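Local coordinates for protein alpha-1,3-glucanase (Paenibacillus glycanilyticus, PDB 6K0P) that hydrolyses alpha-1,3-glucan, as a glycoside hydrolase of family 87 whose catalytic domain binds nigerose and calcium, at residues A437-D445 and V482-F490. The protein carries 1 engineered substitution. Numbering follows the deposited sequence.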
loop_
_atom_site.group_PDB
_atom_site.type_symbol
_atom_site.label_atom_id
_atom_site.label_comp_id
_atom_site.label_asym_id
_atom_site.label_seq_id
_atom_site.Cartn_x
_atom_site.Cartn_y
_atom_site.Cartn_z
ATOM N N ALA A 437 7.395 13.209 -5.305
ATOM C CA ALA A 437 6.227 12.454 -4.883
ATOM C C ALA A 437 4.979 13.093 -5.462
ATOM O O ALA A 437 4.876 14.319 -5.532
ATOM C CB ALA A 437 6.125 12.407 -3.351
ATOM N N THR A 438 4.041 12.261 -5.894
ATOM C CA THR A 438 2.711 12.725 -6.261
ATOM C C THR A 438 1.727 12.050 -5.329
ATOM O O THR A 438 1.776 10.828 -5.164
ATOM C CB THR A 438 2.388 12.398 -7.721
ATOM O OG1 THR A 438 3.363 13.040 -8.557
ATOM C CG2 THR A 438 0.993 12.898 -8.088
ATOM N N LEU A 439 0.869 12.846 -4.689
ATOM C CA LEU A 439 -0.096 12.343 -3.714
ATOM C C LEU A 439 -1.473 12.818 -4.152
ATOM O O LEU A 439 -1.756 14.023 -4.122
ATOM C CB LEU A 439 0.221 12.841 -2.303
ATOM C CG LEU A 439 1.613 12.492 -1.774
ATOM C CD1 LEU A 439 1.867 13.214 -0.456
ATOM C CD2 LEU A 439 1.787 10.986 -1.595
ATOM N N ASP A 440 -2.329 11.876 -4.558
ATOM C CA ASP A 440 -3.647 12.189 -5.101
ATOM C C ASP A 440 -4.712 11.756 -4.109
ATOM O O ASP A 440 -4.786 10.578 -3.746
ATOM C CB ASP A 440 -3.884 11.454 -6.421
ATOM C CG ASP A 440 -3.038 11.986 -7.557
ATOM O OD1 ASP A 440 -2.430 13.065 -7.389
ATOM O OD2 ASP A 440 -2.992 11.322 -8.622
ATOM N N ARG A 441 -5.540 12.700 -3.674
ATOM C CA ARG A 441 -6.688 12.370 -2.830
ATOM C C ARG A 441 -6.258 11.629 -1.562
ATOM O O ARG A 441 -6.819 10.586 -1.202
ATOM C CB ARG A 441 -7.759 11.592 -3.610
ATOM C CG ARG A 441 -8.314 12.341 -4.834
ATOM C CD ARG A 441 -9.199 11.450 -5.739
ATOM N NE ARG A 441 -8.477 10.240 -6.121
ATOM C CZ ARG A 441 -7.625 10.157 -7.140
ATOM N NH1 ARG A 441 -7.401 11.207 -7.924
ATOM N NH2 ARG A 441 -6.983 9.018 -7.371
ATOM N N THR A 442 -5.253 12.178 -0.877
ATOM C CA THR A 442 -4.749 11.608 0.369
ATOM C C THR A 442 -5.149 12.453 1.580
ATOM O O THR A 442 -5.552 13.616 1.460
ATOM C CB THR A 442 -3.230 11.384 0.330
ATOM O OG1 THR A 442 -2.559 12.649 0.232
ATOM C CG2 THR A 442 -2.855 10.502 -0.862
ATOM N N GLY A 443 -5.032 11.843 2.754
ATOM C CA GLY A 443 -5.624 12.360 3.977
ATOM C C GLY A 443 -6.861 11.565 4.370
ATOM O O GLY A 443 -7.260 10.607 3.705
ATOM N N GLY A 444 -7.478 11.991 5.464
ATOM C CA GLY A 444 -8.653 11.309 5.964
ATOM C C GLY A 444 -8.903 11.647 7.423
ATOM O O GLY A 444 -8.260 12.529 7.997
ATOM N N ASP A 445 -9.878 10.940 7.995
ATOM C CA ASP A 445 -10.320 11.126 9.375
ATOM C C ASP A 445 -9.850 9.967 10.245
ATOM O O ASP A 445 -9.962 8.801 9.852
ATOM C CB ASP A 445 -11.852 11.108 9.460
ATOM C CG ASP A 445 -12.503 12.274 8.764
ATOM O OD1 ASP A 445 -11.966 13.393 8.817
ATOM O OD2 ASP A 445 -13.578 12.068 8.166
ATOM N N VAL A 482 7.220 17.777 -4.795
ATOM C CA VAL A 482 5.996 17.061 -4.455
ATOM C C VAL A 482 4.807 17.757 -5.095
ATOM O O VAL A 482 4.660 18.979 -4.988
ATOM C CB VAL A 482 5.797 16.959 -2.933
ATOM C CG1 VAL A 482 4.485 16.212 -2.627
ATOM C CG2 VAL A 482 6.961 16.250 -2.288
ATOM N N ASP A 483 3.945 16.977 -5.729
ATOM C CA ASP A 483 2.664 17.463 -6.216
ATOM C C ASP A 483 1.563 16.810 -5.396
ATOM O O ASP A 483 1.474 15.576 -5.337
ATOM C CB ASP A 483 2.497 17.156 -7.699
ATOM C CG ASP A 483 3.483 17.917 -8.544
ATOM O OD1 ASP A 483 3.560 19.147 -8.377
ATOM O OD2 ASP A 483 4.210 17.290 -9.339
ATOM N N ILE A 484 0.730 17.633 -4.770
ATOM C CA ILE A 484 -0.357 17.170 -3.913
ATOM C C ILE A 484 -1.653 17.597 -4.586
ATOM O O ILE A 484 -1.964 18.797 -4.661
ATOM C CB ILE A 484 -0.245 17.736 -2.493
ATOM C CG1 ILE A 484 1.001 17.162 -1.809
ATOM C CG2 ILE A 484 -1.496 17.422 -1.691
ATOM C CD1 ILE A 484 1.387 17.867 -0.514
ATOM N N ASN A 485 -2.398 16.630 -5.102
ATOM C CA ASN A 485 -3.583 16.911 -5.902
ATOM C C ASN A 485 -4.824 16.502 -5.133
ATOM O O ASN A 485 -4.934 15.349 -4.704
ATOM C CB ASN A 485 -3.517 16.152 -7.225
ATOM C CG ASN A 485 -2.335 16.569 -8.060
ATOM O OD1 ASN A 485 -2.140 17.758 -8.323
ATOM N ND2 ASN A 485 -1.525 15.600 -8.465
ATOM N N ASN A 486 -5.751 17.446 -4.966
ATOM C CA ASN A 486 -7.050 17.186 -4.363
ATOM C C ASN A 486 -6.947 16.429 -3.036
ATOM O O ASN A 486 -7.634 15.422 -2.835
ATOM C CB ASN A 486 -7.930 16.428 -5.350
ATOM C CG ASN A 486 -9.392 16.380 -4.939
ATOM O OD1 ASN A 486 -9.851 17.175 -4.117
ATOM N ND2 ASN A 486 -10.133 15.436 -5.514
ATOM N N PRO A 487 -6.095 16.875 -2.110
ATOM C CA PRO A 487 -6.061 16.219 -0.799
ATOM C C PRO A 487 -7.412 16.384 -0.127
ATOM O O PRO A 487 -8.122 17.365 -0.367
ATOM C CB PRO A 487 -4.977 16.990 -0.043
ATOM C CG PRO A 487 -5.040 18.370 -0.623
ATOM C CD PRO A 487 -5.364 18.160 -2.092
ATOM N N VAL A 488 -7.764 15.413 0.724
ATOM C CA VAL A 488 -9.075 15.435 1.375
ATOM C C VAL A 488 -9.300 16.758 2.097
ATOM O O VAL A 488 -10.372 17.369 1.988
ATOM C CB VAL A 488 -9.237 14.224 2.314
ATOM C CG1 VAL A 488 -10.608 14.254 3.005
ATOM C CG2 VAL A 488 -9.068 12.934 1.524
ATOM N N TYR A 489 -8.283 17.234 2.824
ATOM C CA TYR A 489 -8.405 18.427 3.654
ATOM C C TYR A 489 -7.296 19.445 3.411
ATOM O O TYR A 489 -7.582 20.625 3.170
ATOM C CB TYR A 489 -8.377 18.031 5.128
ATOM C CG TYR A 489 -9.554 17.200 5.582
ATOM C CD1 TYR A 489 -10.856 17.658 5.422
ATOM C CD2 TYR A 489 -9.360 15.967 6.198
ATOM C CE1 TYR A 489 -11.935 16.903 5.856
ATOM C CE2 TYR A 489 -10.428 15.208 6.634
ATOM C CZ TYR A 489 -11.713 15.684 6.462
ATOM O OH TYR A 489 -12.781 14.936 6.898
ATOM N N PHE A 490 -6.033 19.016 3.501
ATOM C CA PHE A 490 -4.897 19.938 3.524
ATOM C C PHE A 490 -3.729 19.345 2.751
ATOM O O PHE A 490 -3.606 18.130 2.625
ATOM C CB PHE A 490 -4.381 20.254 4.953
ATOM C CG PHE A 490 -5.435 20.181 6.029
ATOM C CD1 PHE A 490 -6.379 21.191 6.172
ATOM C CD2 PHE A 490 -5.460 19.116 6.918
ATOM C CE1 PHE A 490 -7.345 21.121 7.170
ATOM C CE2 PHE A 490 -6.423 19.040 7.921
ATOM C CZ PHE A 490 -7.364 20.050 8.048
HETATM O O HOH W 1 2.911 15.109 -10.548
HETATM O O HOH W 2 -8.741 13.965 -7.953
HETATM O O HOH W 3 -5.874 15.817 3.392
#
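L439 ties strand 437-440 to strand 482-485 through both backbone polar atoms: its N donates to D483 O and its O accepts from N485 N. With D483 N to A437 O and R441 N to N485 O, this makes a parallel ladder, the strand directions only 7° apart. Beyond the strands, V488 N still reaches T442 O (2.9 Å).

Among side chains, D440 and N485 each carry CG beside the backbone N, chi1 -70° and -62°, which lays them alongside one another; N485 ND2 gives a straight bond (2.9 Å) to the syn side of D440 OD1. N515 takes N485 OD1 and Y403 holds D440 OD2, fixing both groups. R441 NE pairs with D406. At the far end Y489 OH donates to D445 OD1 at 2.6 Å. A phenylalanine in place of Y489 would probably deprive D445 OD1, which N457 and N461 also meet, of its hydroxyl donor.

Apolar contacts are few: A437 CB meets V482 CG2 at 4.1 Å, and L439 CD1 meets I484 CG1 at 4.3 Å, all on one sheet face.

These are successive rungs of the parallel beta-helix expected of a pectate-lyase-like domain, with strand 397-407 flanking 437-446 and strands 507-510 and 512-515 continuing beyond 475-485.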